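Long-range contacts in group 3 allergen SMIPP-S Yv6023A04 (Sarcoptes scabiei type hominis, PDB 3H7O), which belongs to the trypsin-like serine protease family but is an inactivated paralogue, so it probably lacks the endopeptidase activity usual for that family: residues A[15-20]-A[51-56]; A[122-127]-A[185-190]; A[77-82]-A[215-220]; A[61-66]-A[135-140]; A[157-162]-A[206-211]. The protein carries 3 engineered substitutions. All coordinates share one frame; numbering follows the deposited sequence.

Contacts 1 and 2 are core strand pairings, one in each barrel: both are defined by backbone hydrogen-bond ladders, with branched aliphatic side chains, and in contact 2 a threonine, packed beside them. Contact 5 is also largely buried, but brings a helix end against the second barrel through a tyrosine. It meets contact 2, where T187 and V126 pack on F211. Contacts 3 and 4 are less buried. Contact 3, at the surface, has no hydrogen bond and relies on an indole face, whereas contact 4 joins two loops by hydrogen bonds, from an asparagine amide and between backbones, and by a ring stack. Contacts 1 and 4 touch, Q56 NE2 bonding to L62 O and P66 O.

Contact 1: A[15-20]-A[51-56]; sequences VAVRTY and ETIVIQ
Q56 and R18 meet through their side chains on one face of a two-strand pairing. The amide oxygen Q56 OE1 takes two hydrogen bonds, from R18 NE at 2.8 Å and from R18 NH2 at 3.0 Å, so the arginine grips a single atom side-on. The guanidinium and amide planes are 29° apart, and OE1 lies at the guanidinium edge, close to its plane. An anti first torsion at Q56 (chi1 -176°) and an extended chain carry the amide over to the arginine; its nitrogen NE2 turns to the backbone oxygens of L62 and P66, fixing its orientation. V54, next along the same face, packs its CB 4.1 Å from R18 CB. The backbones form an antiparallel ladder: A16 and Q56 bond in both directions, as do R18 and V54, with V54 N to R18 O at 3.0 Å. On the opposite face V17 CG1 rests 3.8 Å from I53 CG2, with L93 beside them. A water links Y20 N to T52 OG1, whose hydroxyl also bonds to K49 O. Pairing strand 14-19 with strand 54-57 joins the first and last strands of the six-stranded sheet, the closure characteristic of the N-terminal β-barrel of the chymotrypsin fold.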
# COMPACT_ATOMS: atom_id res chain seq x y z
N VAL A 15 0.02 -5.68 -5.22
CA VAL A 15 0.58 -6.93 -4.70
C VAL A 15 0.21 -7.09 -3.23
O VAL A 15 -0.24 -6.13 -2.59
CB VAL A 15 2.14 -7.02 -4.86
CG1 VAL A 15 2.55 -6.81 -6.31
CG2 VAL A 15 2.86 -6.04 -3.96
N ALA A 16 0.37 -8.30 -2.72
CA ALA A 16 0.34 -8.56 -1.29
C ALA A 16 1.77 -8.78 -0.80
O ALA A 16 2.54 -9.54 -1.41
CB ALA A 16 -0.52 -9.79 -0.98
N VAL A 17 2.11 -8.10 0.29
CA VAL A 17 3.39 -8.30 0.97
C VAL A 17 3.16 -9.20 2.18
O VAL A 17 2.47 -8.82 3.13
CB VAL A 17 4.03 -6.95 1.39
CG1 VAL A 17 5.34 -7.18 2.15
CG2 VAL A 17 4.26 -6.05 0.16
N ARG A 18 3.72 -10.41 2.13
CA ARG A 18 3.57 -11.39 3.20
C ARG A 18 4.76 -11.36 4.15
O ARG A 18 5.92 -11.45 3.72
CB ARG A 18 3.43 -12.80 2.62
CG ARG A 18 2.30 -12.97 1.62
CD ARG A 18 2.15 -14.44 1.23
NE ARG A 18 0.81 -14.75 0.76
CZ ARG A 18 -0.23 -14.97 1.56
NH1 ARG A 18 -0.10 -14.93 2.88
NH2 ARG A 18 -1.42 -15.25 1.03
N THR A 19 4.47 -11.24 5.44
CA THR A 19 5.50 -11.28 6.49
C THR A 19 5.11 -12.29 7.56
O THR A 19 3.97 -12.75 7.60
CB THR A 19 5.70 -9.90 7.14
OG1 THR A 19 4.44 -9.40 7.61
CG2 THR A 19 6.30 -8.91 6.13
N TYR A 20 6.06 -12.65 8.42
CA TYR A 20 5.83 -13.68 9.44
C TYR A 20 6.25 -13.27 10.85
O TYR A 20 7.07 -13.95 11.48
CB TYR A 20 6.53 -15.00 9.03
CG TYR A 20 6.11 -15.51 7.67
CD1 TYR A 20 5.06 -16.41 7.53
CD2 TYR A 20 6.77 -15.09 6.52
CE1 TYR A 20 4.68 -16.88 6.28
CE2 TYR A 20 6.40 -15.54 5.27
CZ TYR A 20 5.35 -16.44 5.15
OH TYR A 20 4.98 -16.89 3.91
N GLU A 51 14.79 -11.74 3.99
CA GLU A 51 14.73 -13.11 3.48
C GLU A 51 13.47 -13.88 3.91
O GLU A 51 13.21 -14.97 3.42
CB GLU A 51 16.00 -13.88 3.89
CG GLU A 51 17.30 -13.41 3.21
CD GLU A 51 17.80 -12.05 3.71
OE1 GLU A 51 17.51 -11.66 4.87
OE2 GLU A 51 18.50 -11.36 2.93
N THR A 52 12.70 -13.30 4.82
CA THR A 52 11.44 -13.90 5.26
C THR A 52 10.24 -13.38 4.46
O THR A 52 9.16 -13.98 4.50
CB THR A 52 11.16 -13.69 6.77
OG1 THR A 52 10.87 -12.30 7.02
CG2 THR A 52 12.33 -14.14 7.60
N ILE A 53 10.43 -12.28 3.74
CA ILE A 53 9.33 -11.59 3.07
C ILE A 53 8.99 -12.22 1.72
O ILE A 53 9.88 -12.63 0.98
CB ILE A 53 9.63 -10.07 2.91
CG1 ILE A 53 10.02 -9.46 4.26
CG2 ILE A 53 8.44 -9.33 2.28
CD1 ILE A 53 10.64 -8.05 4.18
N VAL A 54 7.69 -12.31 1.42
CA VAL A 54 7.21 -12.84 0.13
C VAL A 54 6.29 -11.83 -0.55
O VAL A 54 5.40 -11.25 0.09
CB VAL A 54 6.49 -14.22 0.29
CG1 VAL A 54 6.02 -14.75 -1.06
CG2 VAL A 54 7.40 -15.24 0.95
N ILE A 55 6.51 -11.63 -1.84
CA ILE A 55 5.63 -10.79 -2.66
C ILE A 55 4.70 -11.68 -3.47
O ILE A 55 5.15 -12.45 -4.31
CB ILE A 55 6.42 -9.88 -3.64
CG1 ILE A 55 7.46 -9.02 -2.91
CG2 ILE A 55 5.46 -9.03 -4.51
CD1 ILE A 55 6.89 -8.07 -1.87
N GLN A 56 3.39 -11.57 -3.21
CA GLN A 56 2.38 -12.27 -3.99
C GLN A 56 1.76 -11.29 -4.98
O GLN A 56 1.30 -10.21 -4.61
CB GLN A 56 1.30 -12.88 -3.08
CG GLN A 56 0.26 -13.72 -3.83
CD GLN A 56 -0.65 -14.54 -2.92
OE1 GLN A 56 -0.55 -14.48 -1.69
NE2 GLN A 56 -1.53 -15.33 -3.52
O HOH W 1 8.58 -11.48 8.24

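Contact 2: A[122-127]-A[185-190]; sequences SDVLVS and DPTVQQ. Engineered in segment 185-190: Q190 (natural residue Asn).
T187 and V126 face each other where the two strands come closest, their CA atoms 4.3 Å apart in a non-hydrogen-bonded antiparallel pair. The side chains lie alongside one another, V126 CG2 near T187 OG1. With OG1 at chi1 -45°, T187 CG2 falls anti to the backbone N and meets V124, 3.6 Å from both V124 CB and V124 CG2, and F211 packs against V126 and T187. Next along, L125 and V188 bond to each other in both directions: L125 N to V188 O is nearly straight at 173°, and V188 N reaches L125 O at 2.8 Å. S127 N to P186 O, longer at 3.2 Å, extends the ladder. The pairing belongs to the second β-barrel of the trypsin fold, and strand 186-189 follows the loop that in active relatives carries the catalytic serine. Packing thins toward the start of strand 123-128. There Q189 stretches its extended chain back across V124, and NE2 donates to D123 O at 3.0 Å, arriving from above the carbonyl plane although the oxygen lies in the amide's own plane. Its bond to S122 OG is weak, and that hydroxyl also pairs with K119 O. The D123 carboxylate leads away on the exposed side, with a weak hydrogen bond to T148, while the engineered Q190, modelled only as far as CB, points away.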
# COMPACT_ATOMS: atom_id res chain seq x y z
N SER A 122 -11.34 15.29 -5.64
CA SER A 122 -11.08 14.30 -6.69
C SER A 122 -11.09 12.89 -6.10
O SER A 122 -11.00 12.72 -4.89
CB SER A 122 -9.76 14.58 -7.40
OG SER A 122 -8.64 14.25 -6.60
N ASP A 123 -11.21 11.90 -6.97
CA ASP A 123 -11.21 10.51 -6.54
C ASP A 123 -9.83 9.88 -6.63
O ASP A 123 -9.05 10.17 -7.54
CB ASP A 123 -12.21 9.69 -7.37
CG ASP A 123 -13.64 9.88 -6.91
OD1 ASP A 123 -13.87 10.49 -5.84
OD2 ASP A 123 -14.55 9.42 -7.64
N VAL A 124 -9.52 9.03 -5.65
CA VAL A 124 -8.37 8.13 -5.71
C VAL A 124 -8.86 6.69 -5.59
O VAL A 124 -9.82 6.41 -4.88
CB VAL A 124 -7.30 8.44 -4.63
CG1 VAL A 124 -6.60 9.77 -4.92
CG2 VAL A 124 -7.89 8.43 -3.22
N LEU A 125 -8.19 5.79 -6.30
CA LEU A 125 -8.57 4.39 -6.31
C LEU A 125 -7.60 3.59 -5.45
O LEU A 125 -6.41 3.49 -5.78
CB LEU A 125 -8.62 3.85 -7.75
CG LEU A 125 -9.00 2.38 -8.00
CD1 LEU A 125 -10.47 2.11 -7.72
CD2 LEU A 125 -8.67 1.98 -9.45
N VAL A 126 -8.10 3.06 -4.34
CA VAL A 126 -7.29 2.21 -3.47
C VAL A 126 -7.62 0.75 -3.80
O VAL A 126 -8.77 0.43 -4.05
CB VAL A 126 -7.54 2.54 -1.96
CG1 VAL A 126 -9.01 2.34 -1.57
CG2 VAL A 126 -6.61 1.73 -1.05
N SER A 127 -6.60 -0.10 -3.83
CA SER A 127 -6.82 -1.53 -4.06
C SER A 127 -5.98 -2.37 -3.11
O SER A 127 -4.88 -1.97 -2.70
CB SER A 127 -6.52 -1.91 -5.52
OG SER A 127 -5.16 -1.64 -5.84
N ASP A 185 -1.48 -0.39 0.77
CA ASP A 185 -2.32 -0.48 -0.43
C ASP A 185 -2.00 0.62 -1.44
O ASP A 185 -1.94 1.80 -1.07
CB ASP A 185 -3.81 -0.42 -0.09
CG ASP A 185 -4.39 -1.75 0.37
OD1 ASP A 185 -3.64 -2.71 0.63
OD2 ASP A 185 -5.63 -1.82 0.48
N PRO A 186 -1.79 0.25 -2.72
CA PRO A 186 -1.57 1.27 -3.74
C PRO A 186 -2.81 2.13 -3.91
O PRO A 186 -3.94 1.62 -3.85
CB PRO A 186 -1.30 0.45 -5.01
CG PRO A 186 -1.87 -0.91 -4.75
CD PRO A 186 -1.74 -1.12 -3.26
N THR A 187 -2.59 3.43 -4.10
CA THR A 187 -3.69 4.37 -4.29
C THR A 187 -3.37 5.23 -5.50
O THR A 187 -2.34 5.92 -5.54
CB THR A 187 -3.94 5.21 -3.02
OG1 THR A 187 -3.93 4.34 -1.88
CG2 THR A 187 -5.28 5.89 -3.10
N VAL A 188 -4.24 5.16 -6.50
CA VAL A 188 -3.91 5.70 -7.81
C VAL A 188 -4.92 6.71 -8.35
O VAL A 188 -6.05 6.82 -7.87
CB VAL A 188 -3.72 4.56 -8.88
CG1 VAL A 188 -2.58 3.62 -8.50
CG2 VAL A 188 -5.02 3.79 -9.12
N GLN A 189 -4.46 7.47 -9.33
CA GLN A 189 -5.32 8.19 -10.26
C GLN A 189 -4.85 7.79 -11.65
O GLN A 189 -3.67 7.97 -11.99
CB GLN A 189 -5.23 9.70 -10.03
CG GLN A 189 -5.85 10.14 -8.71
CD GLN A 189 -5.81 11.63 -8.48
OE1 GLN A 189 -4.80 12.29 -8.75
NE2 GLN A 189 -6.91 12.18 -7.96
N GLN A 190 -5.76 7.21 -12.43
CA GLN A 190 -5.43 6.52 -13.68
C GLN A 190 -4.46 5.36 -13.39
O GLN A 190 -4.83 4.40 -12.72
CB GLN A 190 -4.89 7.49 -14.74

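Contact 3: A[77-82]-A[215-220]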
# COMPACT_ATOMS: atom_id res chain seq x y z
N TYR A 77 14.33 -0.81 2.19
CA TYR A 77 14.78 0.58 2.25
C TYR A 77 13.76 1.44 2.98
O TYR A 77 12.59 1.47 2.61
CB TYR A 77 15.01 1.16 0.85
CG TYR A 77 16.17 0.54 0.10
CD1 TYR A 77 17.47 1.00 0.29
CD2 TYR A 77 15.96 -0.50 -0.80
CE1 TYR A 77 18.54 0.44 -0.41
CE2 TYR A 77 17.02 -1.08 -1.49
CZ TYR A 77 18.31 -0.60 -1.29
OH TYR A 77 19.35 -1.17 -1.99
N LEU A 78 14.22 2.14 4.01
CA LEU A 78 13.38 3.04 4.80
C LEU A 78 13.84 4.49 4.65
O LEU A 78 15.00 4.74 4.30
CB LEU A 78 13.40 2.62 6.29
CG LEU A 78 13.04 1.18 6.65
CD1 LEU A 78 13.39 0.88 8.10
CD2 LEU A 78 11.57 0.86 6.37
N SER A 79 12.93 5.43 4.90
CA SER A 79 13.26 6.85 4.85
C SER A 79 12.89 7.52 6.17
O SER A 79 11.84 8.16 6.29
CB SER A 79 12.55 7.53 3.68
OG SER A 79 12.90 8.91 3.60
N PHE A 80 13.77 7.36 7.17
CA PHE A 80 13.57 7.94 8.50
C PHE A 80 12.23 7.53 9.12
O PHE A 80 11.50 8.37 9.66
CB PHE A 80 13.70 9.47 8.48
CG PHE A 80 15.01 9.97 7.91
CD1 PHE A 80 16.07 10.29 8.76
CD2 PHE A 80 15.17 10.15 6.54
CE1 PHE A 80 17.28 10.77 8.25
CE2 PHE A 80 16.38 10.63 6.01
CZ PHE A 80 17.43 10.93 6.87
N TYR A 81 11.91 6.24 9.03
CA TYR A 81 10.68 5.72 9.62
C TYR A 81 10.70 5.88 11.14
O TYR A 81 11.69 5.53 11.79
CB TYR A 81 10.42 4.26 9.25
CG TYR A 81 9.24 3.66 9.98
CD1 TYR A 81 7.95 4.14 9.75
CD2 TYR A 81 9.41 2.64 10.91
CE1 TYR A 81 6.86 3.61 10.43
CE2 TYR A 81 8.32 2.10 11.59
CZ TYR A 81 7.05 2.60 11.33
OH TYR A 81 5.96 2.08 11.99
N ARG A 82 9.62 6.41 11.69
CA ARG A 82 9.51 6.65 13.12
C ARG A 82 8.47 5.72 13.73
O ARG A 82 7.27 5.89 13.51
CB ARG A 82 9.17 8.12 13.40
CG ARG A 82 10.08 9.13 12.68
CD ARG A 82 11.53 9.03 13.15
NE ARG A 82 11.68 9.43 14.54
CZ ARG A 82 12.64 9.01 15.36
NH1 ARG A 82 13.56 8.16 14.92
NH2 ARG A 82 12.69 9.45 16.61
N GLY A 215 4.17 11.60 -3.92
CA GLY A 215 4.86 12.78 -4.46
C GLY A 215 5.94 13.34 -3.55
O GLY A 215 6.94 13.88 -4.03
N SER A 216 5.75 13.21 -2.24
CA SER A 216 6.72 13.70 -1.25
C SER A 216 8.00 12.86 -1.19
O SER A 216 9.02 13.34 -0.69
CB SER A 216 6.08 13.76 0.13
OG SER A 216 4.96 14.61 0.12
N TYR A 217 7.94 11.63 -1.68
CA TYR A 217 9.06 10.69 -1.60
C TYR A 217 9.59 10.25 -2.96
O TYR A 217 10.48 9.40 -3.03
CB TYR A 217 8.65 9.45 -0.79
CG TYR A 217 8.22 9.76 0.63
CD1 TYR A 217 9.15 9.78 1.67
CD2 TYR A 217 6.88 10.04 0.92
CE1 TYR A 217 8.75 10.07 2.97
CE2 TYR A 217 6.48 10.34 2.22
CZ TYR A 217 7.42 10.35 3.24
OH TYR A 217 7.02 10.64 4.52
N VAL A 218 9.05 10.82 -4.03
CA VAL A 218 9.35 10.33 -5.37
C VAL A 218 10.82 10.54 -5.78
O VAL A 218 11.36 9.76 -6.56
CB VAL A 218 8.32 10.84 -6.43
CG1 VAL A 218 8.65 12.23 -6.90
CG2 VAL A 218 8.25 9.88 -7.61
N SER A 219 11.45 11.58 -5.23
CA SER A 219 12.89 11.80 -5.44
C SER A 219 13.70 10.66 -4.82
O SER A 219 14.62 10.12 -5.45
CB SER A 219 13.31 13.14 -4.85
OG SER A 219 14.69 13.37 -5.05
N TRP A 220 13.35 10.29 -3.59
CA TRP A 220 13.98 9.18 -2.87
C TRP A 220 13.70 7.84 -3.56
O TRP A 220 14.60 7.01 -3.70
CB TRP A 220 13.51 9.17 -1.41
CG TRP A 220 13.82 7.91 -0.65
CD1 TRP A 220 15.06 7.48 -0.25
CD2 TRP A 220 12.88 6.93 -0.19
NE1 TRP A 220 14.95 6.29 0.42
CE2 TRP A 220 13.62 5.93 0.48
CE3 TRP A 220 11.49 6.80 -0.27
CZ2 TRP A 220 13.02 4.81 1.06
CZ3 TRP A 220 10.88 5.69 0.30
CH2 TRP A 220 11.65 4.70 0.96
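S79 lays its CB over the face of the W220 indole, 3.7 Å from the centroid of the six-membered ring and only 10° off the ring normal, which qualifies the approach as a CH-π contact. The ring is brought there by a first torsion at W220 that sets CG anti to the backbone N (chi1 166°), reaching out from the start of the helix. Its edge is met by Y77, whose backbone O lies 3.7 Å from W220 CZ2, near the ring plane, and whose CB is 4.2 Å from the same carbon. The S79 hydroxyl approaches the edge of the Y217 ring, OG to CD1 4.3 Å, without a hydrogen bond. Polar ends are directed outside the pair: Y217 OH bonds to N88 and Y77 OH to E94. No hydrogen bond spans the two segments, so the contact is made by van der Waals and CH-π packing, with I92 of strand 91-95 also touching the indole. The C-terminal helix lying on the outside of the N-terminal barrel is characteristic of chymotrypsin-like proteases.

Contact 4: A[61-66]-A[135-140]; sequences NLWEDP and MDPKDH
An Asx turn headed by N61 presents its amide to P137, tying together loops from the two barrels of the trypsin fold. N61 OD1 accepts from W63 N and E64 N on opposite faces of its plane, and this turns ND2 outward to P137 O at 2.8 Å. That carbonyl oxygen also receives H140 N, from the other face, while N61 ND2 has a second partner in D141. A backbone hydrogen bond from L62 N to H140 O, 3.0 Å, runs beside it. Alongside these bonds, the W63 six-membered ring and the H140 imidazole form an offset stack with centroids 3.8 Å apart and planes at 21°. H140 ND1 donates to D136 O and NE2 pairs with G132 O, so the imidazole is held flat at both nitrogens, an environment that would probably suit the protonated ring. P137 packs against W63, CG to CE3 4.1 Å. The contact bridges the loop between strands 54-57 and 68-78 and that between strands 123-128 and 143-150, with L62 resting on A16 and R18 of strand 14-19.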
# COMPACT_ATOMS: atom_id res chain seq x y z
N ASN A 61 -7.54 -13.23 -5.83
CA ASN A 61 -7.88 -13.73 -4.51
C ASN A 61 -6.67 -14.49 -3.98
O ASN A 61 -6.20 -15.43 -4.62
CB ASN A 61 -9.13 -14.63 -4.55
CG ASN A 61 -9.51 -15.17 -3.18
OD1 ASN A 61 -8.80 -15.98 -2.59
ND2 ASN A 61 -10.65 -14.72 -2.67
N LEU A 62 -6.17 -14.08 -2.82
CA LEU A 62 -4.90 -14.61 -2.29
C LEU A 62 -4.88 -16.14 -2.13
O LEU A 62 -3.81 -16.76 -2.22
CB LEU A 62 -4.54 -13.92 -0.97
CG LEU A 62 -4.26 -12.42 -1.03
CD1 LEU A 62 -3.77 -11.91 0.32
CD2 LEU A 62 -3.25 -12.08 -2.13
N TRP A 63 -6.05 -16.73 -1.92
CA TRP A 63 -6.20 -18.18 -1.81
C TRP A 63 -6.60 -18.83 -3.13
O TRP A 63 -5.93 -19.75 -3.61
CB TRP A 63 -7.24 -18.54 -0.74
CG TRP A 63 -6.83 -18.26 0.68
CD1 TRP A 63 -5.61 -17.83 1.12
CD2 TRP A 63 -7.65 -18.43 1.84
NE1 TRP A 63 -5.63 -17.70 2.49
CE2 TRP A 63 -6.86 -18.07 2.96
CE3 TRP A 63 -8.97 -18.85 2.05
CZ2 TRP A 63 -7.35 -18.11 4.27
CZ3 TRP A 63 -9.46 -18.89 3.35
CH2 TRP A 63 -8.65 -18.52 4.44
N GLU A 64 -7.70 -18.34 -3.70
CA GLU A 64 -8.37 -19.01 -4.83
C GLU A 64 -7.79 -18.71 -6.21
O GLU A 64 -7.91 -19.53 -7.12
CB GLU A 64 -9.86 -18.68 -4.81
CG GLU A 64 -10.56 -19.19 -3.56
CD GLU A 64 -12.06 -19.04 -3.62
OE1 GLU A 64 -12.55 -17.90 -3.81
OE2 GLU A 64 -12.75 -20.06 -3.47
N ASP A 65 -7.19 -17.54 -6.36
CA ASP A 65 -6.46 -17.20 -7.58
C ASP A 65 -5.11 -16.64 -7.15
O ASP A 65 -4.88 -15.43 -7.21
CB ASP A 65 -7.24 -16.18 -8.43
CG ASP A 65 -6.49 -15.79 -9.71
OD1 ASP A 65 -6.08 -16.70 -10.47
OD2 ASP A 65 -6.31 -14.57 -9.95
N PRO A 66 -4.21 -17.53 -6.68
CA PRO A 66 -3.00 -17.09 -5.97
C PRO A 66 -1.96 -16.36 -6.81
O PRO A 66 -1.05 -15.73 -6.24
CB PRO A 66 -2.42 -18.39 -5.41
CG PRO A 66 -2.89 -19.43 -6.36
CD PRO A 66 -4.26 -19.00 -6.79
N MET A 135 -10.98 -16.57 8.05
CA MET A 135 -11.29 -17.91 7.55
C MET A 135 -12.09 -17.96 6.25
O MET A 135 -12.11 -18.99 5.57
CB MET A 135 -12.03 -18.71 8.62
CG MET A 135 -11.14 -19.25 9.72
SD MET A 135 -12.04 -20.21 10.93
CE MET A 135 -12.52 -21.66 9.97
N ASP A 136 -12.75 -16.85 5.91
CA ASP A 136 -13.59 -16.79 4.72
C ASP A 136 -12.74 -16.48 3.48
O ASP A 136 -12.00 -15.49 3.48
CB ASP A 136 -14.68 -15.72 4.91
CG ASP A 136 -15.86 -15.90 3.96
OD1 ASP A 136 -15.67 -16.29 2.79
OD2 ASP A 136 -17.00 -15.62 4.39
N PRO A 137 -12.83 -17.34 2.44
CA PRO A 137 -12.12 -17.11 1.17
C PRO A 137 -12.45 -15.76 0.52
O PRO A 137 -11.56 -15.12 -0.05
CB PRO A 137 -12.61 -18.25 0.29
CG PRO A 137 -12.94 -19.34 1.25
CD PRO A 137 -13.48 -18.66 2.47
N LYS A 138 -13.70 -15.32 0.63
CA LYS A 138 -14.13 -14.03 0.09
C LYS A 138 -13.42 -12.85 0.74
O LYS A 138 -13.21 -11.82 0.09
CB LYS A 138 -15.65 -13.87 0.19
CG LYS A 138 -16.44 -14.83 -0.69
CD LYS A 138 -17.93 -14.61 -0.57
CE LYS A 138 -18.70 -15.70 -1.30
NZ LYS A 138 -20.18 -15.57 -1.11
N ASP A 139 -13.04 -13.00 2.01
CA ASP A 139 -12.25 -11.99 2.71
C ASP A 139 -10.89 -11.78 2.06
O ASP A 139 -10.24 -10.77 2.31
CB ASP A 139 -12.05 -12.36 4.18
CG ASP A 139 -13.32 -12.24 5.01
OD1 ASP A 139 -14.27 -11.55 4.57
OD2 ASP A 139 -13.36 -12.82 6.10
N HIS A 140 -10.48 -12.73 1.23
CA HIS A 140 -9.17 -12.68 0.59
C HIS A 140 -9.23 -12.23 -0.87
O HIS A 140 -8.24 -12.32 -1.59
CB HIS A 140 -8.45 -14.02 0.73
CG HIS A 140 -8.17 -14.39 2.16
ND1 HIS A 140 -9.11 -14.97 2.97
CD2 HIS A 140 -7.06 -14.24 2.92
CE1 HIS A 140 -8.60 -15.16 4.18
NE2 HIS A 140 -7.35 -14.73 4.17

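Contact 5: A[157-162]-A[206-211]. With SO4 (sulfate ion), chain D.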
# COMPACT_ATOMS: atom_id res chain seq x y z
N THR A 157 -7.66 17.37 12.50
CA THR A 157 -8.46 17.62 13.71
C THR A 157 -9.31 16.39 14.09
O THR A 157 -9.51 16.12 15.27
CB THR A 157 -9.30 18.94 13.65
OG1 THR A 157 -10.27 18.96 14.71
CG2 THR A 157 -10.02 19.11 12.34
N LYS A 158 -9.76 15.63 13.09
CA LYS A 158 -10.51 14.40 13.33
C LYS A 158 -9.64 13.32 13.98
O LYS A 158 -10.13 12.53 14.79
CB LYS A 158 -11.16 13.88 12.05
CG LYS A 158 -12.39 14.66 11.64
CD LYS A 158 -12.97 14.16 10.33
CE LYS A 158 -14.20 14.96 9.95
NZ LYS A 158 -14.84 14.45 8.72
N TYR A 159 -8.36 13.29 13.62
CA TYR A 159 -7.42 12.34 14.20
C TYR A 159 -6.93 12.75 15.59
O TYR A 159 -6.29 11.95 16.28
CB TYR A 159 -6.25 12.08 13.24
CG TYR A 159 -6.51 10.93 12.31
CD1 TYR A 159 -7.32 11.08 11.18
CD2 TYR A 159 -5.95 9.67 12.56
CE1 TYR A 159 -7.57 10.00 10.32
CE2 TYR A 159 -6.19 8.60 11.70
CZ TYR A 159 -6.99 8.76 10.59
OH TYR A 159 -7.22 7.69 9.75
N GLY A 160 -7.24 13.98 15.98
CA GLY A 160 -6.99 14.47 17.34
C GLY A 160 -5.55 14.37 17.80
O GLY A 160 -4.67 14.99 17.22
N PRO A 161 -5.31 13.58 18.87
CA PRO A 161 -3.97 13.44 19.45
C PRO A 161 -2.99 12.62 18.61
O PRO A 161 -1.81 12.56 18.94
CB PRO A 161 -4.24 12.74 20.78
CG PRO A 161 -5.48 11.96 20.55
CD PRO A 161 -6.31 12.81 19.62
N ILE A 162 -3.49 11.98 17.55
CA ILE A 162 -2.65 11.18 16.65
C ILE A 162 -1.93 12.08 15.65
O ILE A 162 -2.57 12.78 14.85
CB ILE A 162 -3.48 10.09 15.90
CG1 ILE A 162 -3.97 9.02 16.88
CG2 ILE A 162 -2.66 9.47 14.76
CD1 ILE A 162 -4.94 8.00 16.28
N GLY A 206 -15.22 6.83 12.52
CA GLY A 206 -15.63 7.71 11.43
C GLY A 206 -14.50 8.45 10.74
O GLY A 206 -14.74 9.16 9.76
N ALA A 207 -13.28 8.28 11.23
CA ALA A 207 -12.10 8.97 10.68
C ALA A 207 -11.88 8.67 9.20
O ALA A 207 -12.14 7.55 8.75
CB ALA A 207 -10.85 8.61 11.48
N PRO A 208 -11.37 9.66 8.45
CA PRO A 208 -11.01 9.40 7.05
C PRO A 208 -9.81 8.46 6.99
O PRO A 208 -9.10 8.28 7.98
CB PRO A 208 -10.61 10.78 6.51
CG PRO A 208 -11.08 11.77 7.54
CD PRO A 208 -11.07 11.05 8.84
N GLU A 209 -9.59 7.86 5.82
CA GLU A 209 -8.39 7.07 5.58
C GLU A 209 -7.21 8.00 5.34
O GLU A 209 -7.38 9.10 4.79
CB GLU A 209 -8.59 6.12 4.39
CG GLU A 209 -9.78 5.16 4.53
CD GLU A 209 -9.66 4.18 5.71
OE1 GLU A 209 -8.52 3.89 6.15
OE2 GLU A 209 -10.70 3.69 6.19
N VAL A 210 -6.02 7.58 5.76
CA VAL A 210 -4.81 8.36 5.57
C VAL A 210 -3.86 7.64 4.63
O VAL A 210 -3.70 6.42 4.71
CB VAL A 210 -4.10 8.69 6.91
CG1 VAL A 210 -2.80 9.49 6.68
CG2 VAL A 210 -5.03 9.47 7.82
N PHE A 211 -3.24 8.41 3.74
CA PHE A 211 -2.34 7.88 2.73
C PHE A 211 -1.05 8.67 2.74
O PHE A 211 -1.08 9.90 2.77
CB PHE A 211 -2.98 7.98 1.34
CG PHE A 211 -4.27 7.23 1.22
CD1 PHE A 211 -4.27 5.90 0.82
CD2 PHE A 211 -5.49 7.83 1.55
CE1 PHE A 211 -5.47 5.18 0.73
CE2 PHE A 211 -6.68 7.13 1.46
CZ PHE A 211 -6.67 5.80 1.04
S SO4 D . -15.36 3.09 11.75
O1 SO4 D . -16.49 3.59 10.97
O2 SO4 D . -14.58 2.16 10.93
O3 SO4 D . -15.85 2.40 12.94
O4 SO4 D . -14.53 4.21 12.15
O HOH W 2 -15.18 11.75 8.40
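Y159 swings its ring across to strand 209-213 with chi1 at -90° and chi2 at 79°, while V210, with CG1 anti to its backbone N (chi1 179°), leaves CG2 facing the phenol. The two side chains slide past each other in opposite directions, V210 CG2 lying 3.5 Å from Y159 CZ. Beyond the ring, Y159 OH donates a 2.6 Å hydrogen bond to P208 O, which sits at the ring edge in its plane. A207 CB approaches Y159 CE1 at 3.7 Å and P208 CD the same carbon at 3.9 Å, so the tyrosine packs against A207, P208 and V210, while E209 points away. This is how the intermediate helix of the chymotrypsin fold, here 152-159, ends against the second barrel; a type II' turn from Y159 to I162 redirects the chain. K158 crosses P208 at about a right angle, and a water joins its NZ to G206 O. G206 N donates a hydrogen bond to O4 of a sulfate ion, probably from the crystallisation liquor, at 2.7 Å.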